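Local coordinates for protein activating signal cointegrator 1 complex subunit 3 (Homo sapiens, PDB 6YXQ) that unwinds DNA in the 3'-5' direction using ATP for alkylation repair, helps rescue stalled ribosomes, and binds ASCC2 through this N-terminal region, at residues Gly48-Trp51 against Lys52-Ile55; Thr151-Val154 against Gln155-Lys159. All blocks are in the same frame, centred on the assembly; numbering follows the deposited sequence.

Contact 1: residues Gly48-Trp51 against Lys52-Ile55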
loop_
_atom_site.group_PDB
_atom_site.type_symbol
_atom_site.label_atom_id
_atom_site.label_comp_id
_atom_site.label_asym_id
_atom_site.label_seq_id
_atom_site.Cartn_x
_atom_site.Cartn_y
_atom_site.Cartn_z
ATOM N N GLY A 48 3.165 24.264 12.616
ATOM C CA GLY A 48 4.575 24.546 12.808
ATOM C C GLY A 48 4.888 25.418 14.003
ATOM O O GLY A 48 5.598 24.992 14.917
ATOM N N LEU A 49 4.340 26.625 14.041
ATOM C CA LEU A 49 4.629 27.548 15.128
ATOM C C LEU A 49 3.333 28.042 15.745
ATOM O O LEU A 49 2.436 28.504 15.035
ATOM C CB LEU A 49 5.470 28.727 14.638
ATOM C CG LEU A 49 6.773 28.364 13.925
ATOM C CD1 LEU A 49 7.525 29.630 13.611
ATOM C CD2 LEU A 49 7.635 27.404 14.752
ATOM N N THR A 50 3.250 27.954 17.066
ATOM C CA THR A 50 2.093 28.422 17.803
ATOM C C THR A 50 2.127 29.941 17.948
ATOM O O THR A 50 3.128 30.601 17.660
ATOM C CB THR A 50 2.044 27.769 19.179
ATOM O OG1 THR A 50 1.075 28.442 19.988
ATOM C CG2 THR A 50 3.388 27.884 19.843
ATOM N N TRP A 51 1.006 30.488 18.422
ATOM C CA TRP A 51 0.849 31.935 18.549
ATOM C C TRP A 51 1.869 32.536 19.517
ATOM O O TRP A 51 2.448 33.603 19.251
ATOM C CB TRP A 51 -0.579 32.235 19.005
ATOM C CG TRP A 51 -0.925 33.674 19.037
ATOM C CD1 TRP A 51 -1.185 34.433 20.142
ATOM C CD2 TRP A 51 -1.057 34.542 17.912
ATOM N NE1 TRP A 51 -1.466 35.725 19.773
ATOM C CE2 TRP A 51 -1.397 35.817 18.407
ATOM C CE3 TRP A 51 -0.917 34.367 16.533
ATOM C CZ2 TRP A 51 -1.602 36.908 17.572
ATOM C CZ3 TRP A 51 -1.117 35.449 15.705
ATOM C CH2 TRP A 51 -1.456 36.705 16.227
ATOM N N LYS A 52 2.089 31.875 20.657
ATOM C CA LYS A 52 3.075 32.357 21.624
ATOM C C LYS A 52 4.483 32.344 21.033
ATOM O O LYS A 52 5.256 33.290 21.225
ATOM C CB LYS A 52 3.008 31.506 22.894
ATOM C CG LYS A 52 1.703 31.653 23.671
ATOM C CD LYS A 52 1.694 30.786 24.927
ATOM C CE LYS A 52 0.455 31.033 25.789
ATOM N NZ LYS A 52 0.389 32.431 26.327
ATOM N N LYS A 53 4.835 31.276 20.311
ATOM C CA LYS A 53 6.122 31.239 19.624
ATOM C C LYS A 53 6.237 32.376 18.617
ATOM O O LYS A 53 7.308 32.980 18.473
ATOM C CB LYS A 53 6.318 29.882 18.940
ATOM C CG LYS A 53 7.216 28.924 19.719
ATOM C CD LYS A 53 7.506 27.643 18.948
ATOM C CE LYS A 53 6.506 26.532 19.281
ATOM N NZ LYS A 53 6.748 25.251 18.541
ATOM N N ILE A 54 5.137 32.696 17.928
ATOM C CA ILE A 54 5.170 33.741 16.908
ATOM C C ILE A 54 5.419 35.102 17.541
ATOM O O ILE A 54 6.227 35.898 17.041
ATOM C CB ILE A 54 3.872 33.733 16.078
ATOM C CG1 ILE A 54 3.853 32.543 15.118
ATOM C CG2 ILE A 54 3.737 35.012 15.287
ATOM C CD1 ILE A 54 2.536 32.367 14.406
ATOM N N ILE A 55 4.746 35.403 18.652
ATOM C CA ILE A 55 4.986 36.729 19.223
ATOM C C ILE A 55 6.325 36.764 19.959
ATOM O O ILE A 55 6.962 37.823 20.038
ATOM C CB ILE A 55 3.815 37.200 20.110
ATOM C CG1 ILE A 55 3.856 36.573 21.498
ATOM C CG2 ILE A 55 2.469 36.936 19.428
ATOM C CD1 ILE A 55 2.969 37.300 22.484
#
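W51 and I55, one helical turn apart, meet at about a right angle, with the isoleucine methyl CG2 set over one face of the indole. CG anti to the backbone N (chi1 -174°) carries the ring off the helix, among the side chains of helices 91-105 and 64-85, and I55 CG2 then stands 4.2 Å from the centroid of the W51 five-membered ring, a CH-pi contact offset toward the rim. Replacing the indole with an alanine is likely to leave I55 CG2 without its aromatic partner and open a gap beside L74 and L78 of helix 64-85. In the same turn I55 N donates to W51 O at 3.0 Å. One residue earlier, I54 N reaches T50 O at 2.9 Å, the donor lying in the carbonyl plane.

T50 is the N-cap of helix 51-61, so these are the first rungs of a helix entering from the loop after helix 30-39, within the N-terminal region of ASCC3 required for ASCC2 binding. The T50 hydroxyl takes the place anti to its own nitrogen (chi1 168°), which turns the methyl CG2 onto the lysine chain; CG2 lies 3.7 Å from K53 CB and also faces K53 CE, where the chain, bent at chi3, runs on toward G48. The amine NZ of K53 ends 3.8 Å from G48 O. On the buried flank L49 CB rests 4.2 Å from I54 CG1, while I54 itself packs on A99 and F102 of helix 91-105.

Contact 2: residues Thr151-Val154 against Gln155-Lys159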
loop_
_atom_site.group_PDB
_atom_site.type_symbol
_atom_site.label_atom_id
_atom_site.label_comp_id
_atom_site.label_asym_id
_atom_site.label_seq_id
_atom_site.Cartn_x
_atom_site.Cartn_y
_atom_site.Cartn_z
ATOM N N THR A 151 14.574 34.640 6.918
ATOM C CA THR A 151 15.173 33.306 6.864
ATOM C C THR A 151 15.233 32.679 8.245
ATOM O O THR A 151 15.125 31.457 8.379
ATOM C CB THR A 151 16.575 33.337 6.256
ATOM O OG1 THR A 151 17.401 34.228 7.000
ATOM C CG2 THR A 151 16.533 33.769 4.815
ATOM N N ALA A 152 15.426 33.495 9.283
ATOM C CA ALA A 152 15.357 32.962 10.638
ATOM C C ALA A 152 13.982 32.367 10.920
ATOM O O ALA A 152 13.867 31.280 11.503
ATOM C CB ALA A 152 15.688 34.056 11.646
ATOM N N LEU A 153 12.926 33.065 10.509
ATOM C CA LEU A 153 11.581 32.530 10.695
ATOM C C LEU A 153 11.394 31.242 9.904
ATOM O O LEU A 153 10.841 30.261 10.417
ATOM C CB LEU A 153 10.532 33.567 10.288
ATOM C CG LEU A 153 9.066 33.119 10.353
ATOM C CD1 LEU A 153 8.670 32.784 11.772
ATOM C CD2 LEU A 153 8.152 34.192 9.815
ATOM N N VAL A 154 11.848 31.226 8.653
ATOM C CA VAL A 154 11.684 30.031 7.828
ATOM C C VAL A 154 12.431 28.858 8.446
ATOM O O VAL A 154 11.903 27.743 8.533
ATOM C CB VAL A 154 12.152 30.299 6.387
ATOM C CG1 VAL A 154 11.993 29.040 5.551
ATOM C CG2 VAL A 154 11.372 31.455 5.780
ATOM N N GLN A 155 13.676 29.092 8.877
ATOM C CA GLN A 155 14.462 28.051 9.527
ATOM C C GLN A 155 13.780 27.558 10.791
ATOM O O GLN A 155 13.834 26.368 11.104
ATOM C CB GLN A 155 15.859 28.572 9.865
ATOM C CG GLN A 155 16.900 28.426 8.775
ATOM C CD GLN A 155 18.285 28.829 9.256
ATOM O OE1 GLN A 155 18.529 28.933 10.460
ATOM N NE2 GLN A 155 19.191 29.082 8.316
ATOM N N MET A 156 13.147 28.465 11.539
ATOM C CA MET A 156 12.451 28.065 12.757
ATOM C C MET A 156 11.254 27.178 12.452
ATOM O O MET A 156 11.022 26.183 13.150
ATOM C CB MET A 156 12.012 29.300 13.532
ATOM C CG MET A 156 11.954 29.082 15.014
ATOM S SD MET A 156 11.648 30.622 15.871
ATOM C CE MET A 156 9.872 30.651 15.899
ATOM N N THR A 157 10.468 27.535 11.429
ATOM C CA THR A 157 9.368 26.663 11.022
ATOM C C THR A 157 9.891 25.311 10.563
ATOM O O THR A 157 9.331 24.266 10.912
ATOM C CB THR A 157 8.523 27.291 9.903
ATOM O OG1 THR A 157 9.151 27.063 8.635
ATOM C CG2 THR A 157 8.311 28.770 10.113
ATOM N N GLU A 158 10.970 25.313 9.779
ATOM C CA GLU A 158 11.506 24.067 9.244
ATOM C C GLU A 158 12.037 23.180 10.358
ATOM O O GLU A 158 11.828 21.961 10.351
ATOM C CB GLU A 158 12.605 24.374 8.227
ATOM C CG GLU A 158 12.836 23.257 7.234
ATOM C CD GLU A 158 11.576 22.891 6.487
ATOM O OE1 GLU A 158 10.882 23.820 6.015
ATOM O OE2 GLU A 158 11.277 21.680 6.387
ATOM N N LYS A 159 12.708 23.786 11.335
ATOM C CA LYS A 159 13.304 23.035 12.428
ATOM C C LYS A 159 12.237 22.333 13.256
ATOM O O LYS A 159 12.346 21.134 13.543
ATOM C CB LYS A 159 14.138 23.971 13.301
ATOM C CG LYS A 159 14.506 23.356 14.640
ATOM C CD LYS A 159 15.460 24.219 15.454
ATOM C CE LYS A 159 16.700 23.449 15.854
ATOM N NZ LYS A 159 16.413 22.286 16.742
#
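A chi1 of 82° swings the T157 hydroxyl into the position between its own backbone nitrogen and carbonyl carbon, from which OG1 reaches back along the helix to the carbonyl of V154. The T157 OG1 to V154 O hydrogen bond measures 2.8 Å and comes in bent at the acceptor, with a C=O...donor angle of 129°. The same torsion leaves the methyl CG2 anti to the carbonyl carbon, on the L153 side, where T157 CG2 comes within 4.4 Å of L153 CD1. V154 O is gripped twice, since E158 N also donates to it at 2.9 Å.

This is the textbook device of a threonine folding its hydroxyl onto a carbonyl of the preceding turn, here on helix 147-163, the last helix of this N-terminal piece of ASCC3. The main-chain ladder runs on regularly around it, with i to i+4 bonds from Q155 N to T151 O (2.8 Å), from M156 N to A152 O and from T157 N to L153 O. Beside the first of these bonds the Q155 aliphatic stem passes close to the acceptor, its CB 3.3 Å from T151 O, before the chain extends outward. The T151 hydroxyl is engaged elsewhere, bonded to the carbonyl of D148. L153 and M156 both meet F57 of helix 51-61, as does A152, which also touches K61.

Both are local contacts between residues close in sequence, but they sit differently in the fold. Contact 1 marks the start of helix 51-61 and is half buried, relying on aromatic and aliphatic packing beside its backbone bonds. Contact 2 lies within helix 147-163, nearer the surface, and its cross-turn chemistry is mostly polar, a regular ladder reinforced by one side-chain hydroxyl. Their centres are 12 Å apart, and L49 bridges them: its CD1 packs 3.4 Å from M156 CE and 3.8 Å from L153 CD1, with T157 CG2 also at hand. Further along helix 51-61, F57 extends this apolar seam against helix 147-163, so the two contacts belong to one helix pair.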